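Local coordinates for protein enterochelin esterase (Salmonella enterica subsp. enterica serovar Typhimurium, PDB 3MGA) that probably hydrolyses the ester bonds of ferric enterobactin so that the bacterium can recover the iron carried by this siderophore, at residues Gly30-Val34 with Thr85-Ala89; Trp54-Val60 with Trp91-Cys96. All coordinates share one frame; numbering follows the deposited sequence.

Overall arrangement
The two contacts illustrate how a sandwich is built by a chain that crosses between its sheets. Along the chain their segments alternate: 30-34, 54-60, 85-89, 91-96. Contact 1 pairs strand 32-39 with strand 80-87 in one four-stranded antiparallel sheet, whereas contact 2 pairs strand 52-57 with strand 92-100 in the other. Strand 32-39 is followed by 52-57, and 80-87 by 92-100, so at these two places the chain crosses from the first sheet to the second, tying the layers of the N-terminal domain together. The contact centres lie about 13 Å apart, and the layers touch where Leu-87 CD2 meets Val-60 CG2 at 3.9 Å. Contact 2 is the more buried and also reaches the C-terminal esterase domain through Ser-94.

Contact 1 (Gly30-Val34 with Thr85-Ala89); sequences GNYRV and TALSA
The Tyr-32 ring turns its edge to the other strand: Leu-87 O and the methyl of Ala-89 both lie near the ring plane, with Tyr-32 CE1 3.5 Å from Ala-89 CB. The guanidinium of Arg-33 behaves differently. Its side chain leaves with CG anti to the backbone N (chi1 171°) and then folds at chi2 and chi3, which carries the flat group back over the neighbouring strand. One face covers the Thr-85 backbone, with Thr-85 N 4.1 Å above the plane, while Ala-86 CB sits at the edge, 3.7 Å from Arg-33 NH1. The long side chain thus lies across the backbone of its partner on the face it shares with Ala-86. On the opposite face Val-34 and Leu-87 meet at about a right angle, Val-34 CG2 touching Leu-87 CD1 at 3.7 Å. Between the two faces the backbone carries two hydrogen-bonded pairs, Tyr-32 with Leu-87 and Val-34 with Thr-85, each closed by two N-H...O bonds; Tyr-32 N to Leu-87 O measures 2.9 Å. Between them Arg-33 and Ala-86 form the non-hydrogen-bonded pair, where Ala-86 CA approaches Tyr-32 O at 3.2 Å in a CA-H...O contact. Strand 23-26 lies along the other side of 32-39, through backbone bonding of Arg-33 with Ile-25. Such an antiparallel ladder, with Val-34 and Leu-87 on the face toward the other sheet, is consistent with the immunoglobulin-like beta-sandwich of E-set domains.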
loop_
_atom_site.group_PDB
_atom_site.type_symbol
_atom_site.label_atom_id
_atom_site.label_comp_id
_atom_site.label_asym_id
_atom_site.label_seq_id
_atom_site.Cartn_x
_atom_site.Cartn_y
_atom_site.Cartn_z
ATOM N N GLY A 30 -18.088 18.934 7.866
ATOM C CA GLY A 30 -17.019 18.879 6.866
ATOM C C GLY A 30 -16.763 17.462 6.379
ATOM O O GLY A 30 -15.995 17.247 5.441
ATOM N N ASN A 31 -17.398 16.495 7.037
ATOM C CA ASN A 31 -17.291 15.091 6.675
ATOM C C ASN A 31 -18.360 14.733 5.666
ATOM O O ASN A 31 -19.193 15.569 5.325
ATOM C CB ASN A 31 -17.395 14.217 7.921
ATOM C CG ASN A 31 -16.215 14.390 8.835
ATOM O OD1 ASN A 31 -15.084 14.531 8.370
ATOM N ND2 ASN A 31 -16.458 14.374 10.144
ATOM N N TYR A 32 -18.342 13.487 5.204
ATOM C CA TYR A 32 -19.271 13.028 4.187
ATOM C C TYR A 32 -20.099 11.804 4.569
ATOM O O TYR A 32 -19.597 10.864 5.177
ATOM C CB TYR A 32 -18.475 12.701 2.897
ATOM C CG TYR A 32 -17.869 13.912 2.221
ATOM C CD1 TYR A 32 -16.672 14.463 2.668
ATOM C CD2 TYR A 32 -18.497 14.510 1.141
ATOM C CE1 TYR A 32 -16.127 15.578 2.061
ATOM C CE2 TYR A 32 -17.955 15.624 0.525
ATOM C CZ TYR A 32 -16.769 16.156 0.987
ATOM O OH TYR A 32 -16.224 17.275 0.387
ATOM N N ARG A 33 -21.377 11.835 4.203
ATOM C CA ARG A 33 -22.278 10.702 4.396
ATOM C C ARG A 33 -22.186 9.968 3.052
ATOM O O ARG A 33 -22.725 10.433 2.048
ATOM C CB ARG A 33 -23.722 11.160 4.660
ATOM C CG ARG A 33 -24.768 10.022 4.667
ATOM C CD ARG A 33 -25.044 9.304 6.022
ATOM N NE ARG A 33 -23.889 9.064 6.893
ATOM C CZ ARG A 33 -23.885 8.209 7.922
ATOM N NH1 ARG A 33 -22.799 8.072 8.672
ATOM N NH2 ARG A 33 -24.950 7.469 8.197
ATOM N N VAL A 34 -21.491 8.837 3.033
ATOM C CA VAL A 34 -21.302 8.074 1.804
ATOM C C VAL A 34 -22.198 6.834 1.764
ATOM O O VAL A 34 -22.223 6.053 2.710
ATOM C CB VAL A 34 -19.830 7.653 1.651
ATOM C CG1 VAL A 34 -19.620 6.920 0.336
ATOM C CG2 VAL A 34 -18.921 8.880 1.729
ATOM N N THR A 85 -22.094 5.294 5.640
ATOM C CA THR A 85 -21.155 5.583 6.709
ATOM C C THR A 85 -20.631 7.004 6.563
ATOM O O THR A 85 -20.971 7.698 5.605
ATOM C CB THR A 85 -19.956 4.603 6.678
ATOM O OG1 THR A 85 -19.002 4.969 7.685
ATOM C CG2 THR A 85 -19.272 4.634 5.330
ATOM N N ALA A 86 -19.813 7.428 7.526
ATOM C CA ALA A 86 -19.192 8.745 7.502
ATOM C C ALA A 86 -17.715 8.598 7.130
ATOM O O ALA A 86 -17.043 7.671 7.581
ATOM C CB ALA A 86 -19.324 9.419 8.845
ATOM N N LEU A 87 -17.219 9.507 6.293
ATOM C CA LEU A 87 -15.820 9.494 5.877
ATOM C C LEU A 87 -15.286 10.912 5.850
ATOM O O LEU A 87 -16.025 11.849 5.546
ATOM C CB LEU A 87 -15.678 8.852 4.501
ATOM C CG LEU A 87 -16.027 7.366 4.428
ATOM C CD1 LEU A 87 -16.023 6.884 2.991
ATOM C CD2 LEU A 87 -15.062 6.540 5.290
ATOM N N SER A 88 -14.008 11.074 6.178
ATOM C CA SER A 88 -13.386 12.394 6.180
ATOM C C SER A 88 -13.171 12.907 4.751
ATOM O O SER A 88 -13.106 12.137 3.805
ATOM C CB SER A 88 -12.058 12.356 6.923
ATOM O OG SER A 88 -11.141 11.524 6.240
ATOM N N ALA A 89 -13.018 14.214 4.615
ATOM C CA ALA A 89 -12.863 14.842 3.303
ATOM C C ALA A 89 -11.587 14.484 2.543
ATOM O O ALA A 89 -11.577 14.492 1.320
ATOM C CB ALA A 89 -12.966 16.358 3.454
#

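Contact 2 (Trp54-Val60 with Trp91-Cys96); sequences WVYITGV and WRGSYC
Two first torsions bring Ile-57 and Trp-91 together. In Ile-57 (chi1 -52°) CG1 stands beside the backbone N and CG2 anti to it, so that the branches serve different partners: CG2 reaches Trp-91 CZ2 at 3.6 Å, and CG1 rests against Tyr-95 CB at 3.7 Å. Trp-91 extends CG away from its own N (chi1 -176°), which lays the indole forward along the start of strand 92-100. One ring face then lies over the backbone of Gly-93, where no side chain intervenes, with Gly-93 N 3.5 Å above the plane and offset toward the rim. Val-60 CG2 comes obliquely to the same indole, 3.9 Å from Trp-91 NE1. A water in the ring plane accepts the indole N-H, its oxygen 2.8 Å from Trp-91 NE1; its other leg, to Thr-58 O, is too short to be trusted.

Tyr-56 and Cys-96 form a hydrogen-bonded pair, with Tyr-56 N 2.9 Å from Cys-96 O in a nearly straight bond. Cys-96 SG lies obliquely to the Tyr-56 ring, 5.2 Å from its centroid, a sulfur-aromatic contact. Ile-57 and Tyr-95 follow as a non-hydrogen-bonded pair. Past them Thr-58 N still bonds to Ser-94 O at 3.0 Å, and the chain then leaves the ladder in a type II turn closed by Val-60 N and Ile-57 O.

Strand 52-57 is an outermost strand of this four-stranded sheet, although Val-55 bonds through its backbone to Gln-70, and 92-100 is flanked on its other side by strand 148-153. Toward the facing sheet Ile-57 packs on Trp-83 of strand 80-87, and the Tyr-95 ring meets Phe-36 edge-to-face. Ser-94 OG instead bonds to Asp-384, immediately before helix 385-399, joining this sheet to the C-terminal esterase domain.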
loop_
_atom_site.group_PDB
_atom_site.type_symbol
_atom_site.label_atom_id
_atom_site.label_comp_id
_atom_site.label_asym_id
_atom_site.label_seq_id
_atom_site.Cartn_x
_atom_site.Cartn_y
_atom_site.Cartn_z
ATOM N N TRP A 54 -21.460 -8.012 3.031
ATOM C CA TRP A 54 -20.492 -7.279 3.842
ATOM C C TRP A 54 -19.779 -6.206 3.028
ATOM O O TRP A 54 -19.447 -6.402 1.856
ATOM C CB TRP A 54 -19.474 -8.229 4.491
ATOM C CG TRP A 54 -20.105 -9.380 5.272
ATOM C CD1 TRP A 54 -20.254 -10.672 4.844
ATOM C CD2 TRP A 54 -20.680 -9.329 6.584
ATOM N NE1 TRP A 54 -20.873 -11.422 5.806
ATOM C CE2 TRP A 54 -21.145 -10.626 6.887
ATOM C CE3 TRP A 54 -20.839 -8.316 7.536
ATOM C CZ2 TRP A 54 -21.764 -10.938 8.099
ATOM C CZ3 TRP A 54 -21.457 -8.624 8.738
ATOM C CH2 TRP A 54 -21.914 -9.926 9.009
ATOM N N VAL A 55 -19.568 -5.059 3.655
ATOM C CA VAL A 55 -18.885 -3.960 3.020
ATOM C C VAL A 55 -17.541 -3.932 3.711
ATOM O O VAL A 55 -17.456 -3.619 4.899
ATOM C CB VAL A 55 -19.670 -2.646 3.205
ATOM C CG1 VAL A 55 -18.951 -1.473 2.548
ATOM C CG2 VAL A 55 -21.095 -2.808 2.631
ATOM N N TYR A 56 -16.498 -4.316 2.982
ATOM C CA TYR A 56 -15.152 -4.373 3.536
ATOM C C TYR A 56 -14.338 -3.222 2.971
ATOM O O TYR A 56 -13.836 -3.302 1.861
ATOM C CB TYR A 56 -14.509 -5.717 3.200
ATOM C CG TYR A 56 -13.226 -6.018 3.940
ATOM C CD1 TYR A 56 -13.251 -6.664 5.178
ATOM C CD2 TYR A 56 -11.984 -5.688 3.394
ATOM C CE1 TYR A 56 -12.076 -6.959 5.865
ATOM C CE2 TYR A 56 -10.802 -5.979 4.069
ATOM C CZ TYR A 56 -10.851 -6.614 5.304
ATOM O OH TYR A 56 -9.681 -6.907 5.973
ATOM N N ILE A 57 -14.243 -2.145 3.747
ATOM C CA ILE A 57 -13.511 -0.950 3.363
ATOM C C ILE A 57 -12.232 -0.894 4.189
ATOM O O ILE A 57 -12.283 -0.900 5.417
ATOM C CB ILE A 57 -14.351 0.323 3.632
ATOM C CG1 ILE A 57 -15.738 0.207 2.987
ATOM C CG2 ILE A 57 -13.636 1.557 3.114
ATOM C CD1 ILE A 57 -16.656 1.389 3.262
ATOM N N THR A 58 -11.088 -0.849 3.514
ATOM C CA THR A 58 -9.797 -0.811 4.198
ATOM C C THR A 58 -9.717 0.336 5.213
ATOM O O THR A 58 -9.984 1.492 4.890
ATOM C CB THR A 58 -8.629 -0.684 3.189
ATOM O OG1 THR A 58 -8.687 -1.769 2.264
ATOM C CG2 THR A 58 -7.275 -0.705 3.900
ATOM N N GLY A 59 -9.357 -0.005 6.447
ATOM C CA GLY A 59 -9.224 0.978 7.520
ATOM C C GLY A 59 -10.509 1.645 7.996
ATOM O O GLY A 59 -10.454 2.643 8.713
ATOM N N VAL A 60 -11.664 1.123 7.601
ATOM C CA VAL A 60 -12.924 1.710 8.039
ATOM C C VAL A 60 -13.854 0.657 8.653
ATOM O O VAL A 60 -14.364 0.865 9.756
ATOM C CB VAL A 60 -13.638 2.458 6.910
ATOM C CG1 VAL A 60 -14.964 3.038 7.419
ATOM C CG2 VAL A 60 -12.754 3.555 6.376
ATOM N N TRP A 91 -9.966 11.543 2.810
ATOM C CA TRP A 91 -9.854 10.097 2.724
ATOM C C TRP A 91 -9.894 9.479 1.325
ATOM O O TRP A 91 -10.533 9.985 0.407
ATOM C CB TRP A 91 -10.964 9.453 3.567
ATOM C CG TRP A 91 -10.888 7.969 3.638
ATOM C CD1 TRP A 91 -10.176 7.240 4.527
ATOM C CD2 TRP A 91 -11.561 7.032 2.790
ATOM N NE1 TRP A 91 -10.354 5.900 4.292
ATOM C CE2 TRP A 91 -11.202 5.746 3.228
ATOM C CE3 TRP A 91 -12.421 7.158 1.692
ATOM C CZ2 TRP A 91 -11.679 4.584 2.615
ATOM C CZ3 TRP A 91 -12.901 6.002 1.084
ATOM C CH2 TRP A 91 -12.522 4.731 1.545
ATOM N N ARG A 92 -9.198 8.354 1.213
ATOM C CA ARG A 92 -9.106 7.559 0.001
ATOM C C ARG A 92 -8.837 6.132 0.434
ATOM O O ARG A 92 -8.073 5.901 1.370
ATOM C CB ARG A 92 -7.993 8.090 -0.897
ATOM C CG ARG A 92 -7.584 7.208 -2.077
ATOM C CD ARG A 92 -6.990 8.113 -3.196
ATOM N NE ARG A 92 -5.924 8.947 -2.674
ATOM C CZ ARG A 92 -5.517 10.096 -3.193
ATOM N NH1 ARG A 92 -6.105 10.627 -4.258
ATOM N NH2 ARG A 92 -4.524 10.741 -2.603
ATOM N N GLY A 93 -9.479 5.175 -0.222
ATOM C CA GLY A 93 -9.271 3.785 0.132
ATOM C C GLY A 93 -9.978 2.781 -0.746
ATOM O O GLY A 93 -10.858 3.131 -1.521
ATOM N N SER A 94 -9.570 1.526 -0.603
ATOM C CA SER A 94 -10.124 0.421 -1.357
ATOM C C SER A 94 -11.287 -0.174 -0.606
ATOM O O SER A 94 -11.401 -0.017 0.620
ATOM C CB SER A 94 -9.081 -0.685 -1.521
ATOM O OG SER A 94 -7.896 -0.199 -2.108
ATOM N N TYR A 95 -12.155 -0.862 -1.338
ATOM C CA TYR A 95 -13.280 -1.539 -0.711
ATOM C C TYR A 95 -13.737 -2.658 -1.626
ATOM O O TYR A 95 -13.365 -2.705 -2.804
ATOM C CB TYR A 95 -14.442 -0.578 -0.412
ATOM C CG TYR A 95 -15.168 -0.088 -1.645
ATOM C CD1 TYR A 95 -14.684 0.979 -2.386
ATOM C CD2 TYR A 95 -16.346 -0.695 -2.063
ATOM C CE1 TYR A 95 -15.354 1.423 -3.525
ATOM C CE2 TYR A 95 -17.020 -0.255 -3.189
ATOM C CZ TYR A 95 -16.521 0.796 -3.921
ATOM O OH TYR A 95 -17.199 1.224 -5.043
ATOM N N CYS A 96 -14.530 -3.563 -1.070
ATOM C CA CYS A 96 -15.069 -4.674 -1.827
ATOM C C CYS A 96 -16.302 -5.143 -1.084
ATOM O O CYS A 96 -16.459 -4.831 0.093
ATOM C CB CYS A 96 -14.028 -5.805 -1.970
ATOM S SG CYS A 96 -13.400 -6.516 -0.411
HETATM O O HOH W 1 -8.981 3.666 5.158
#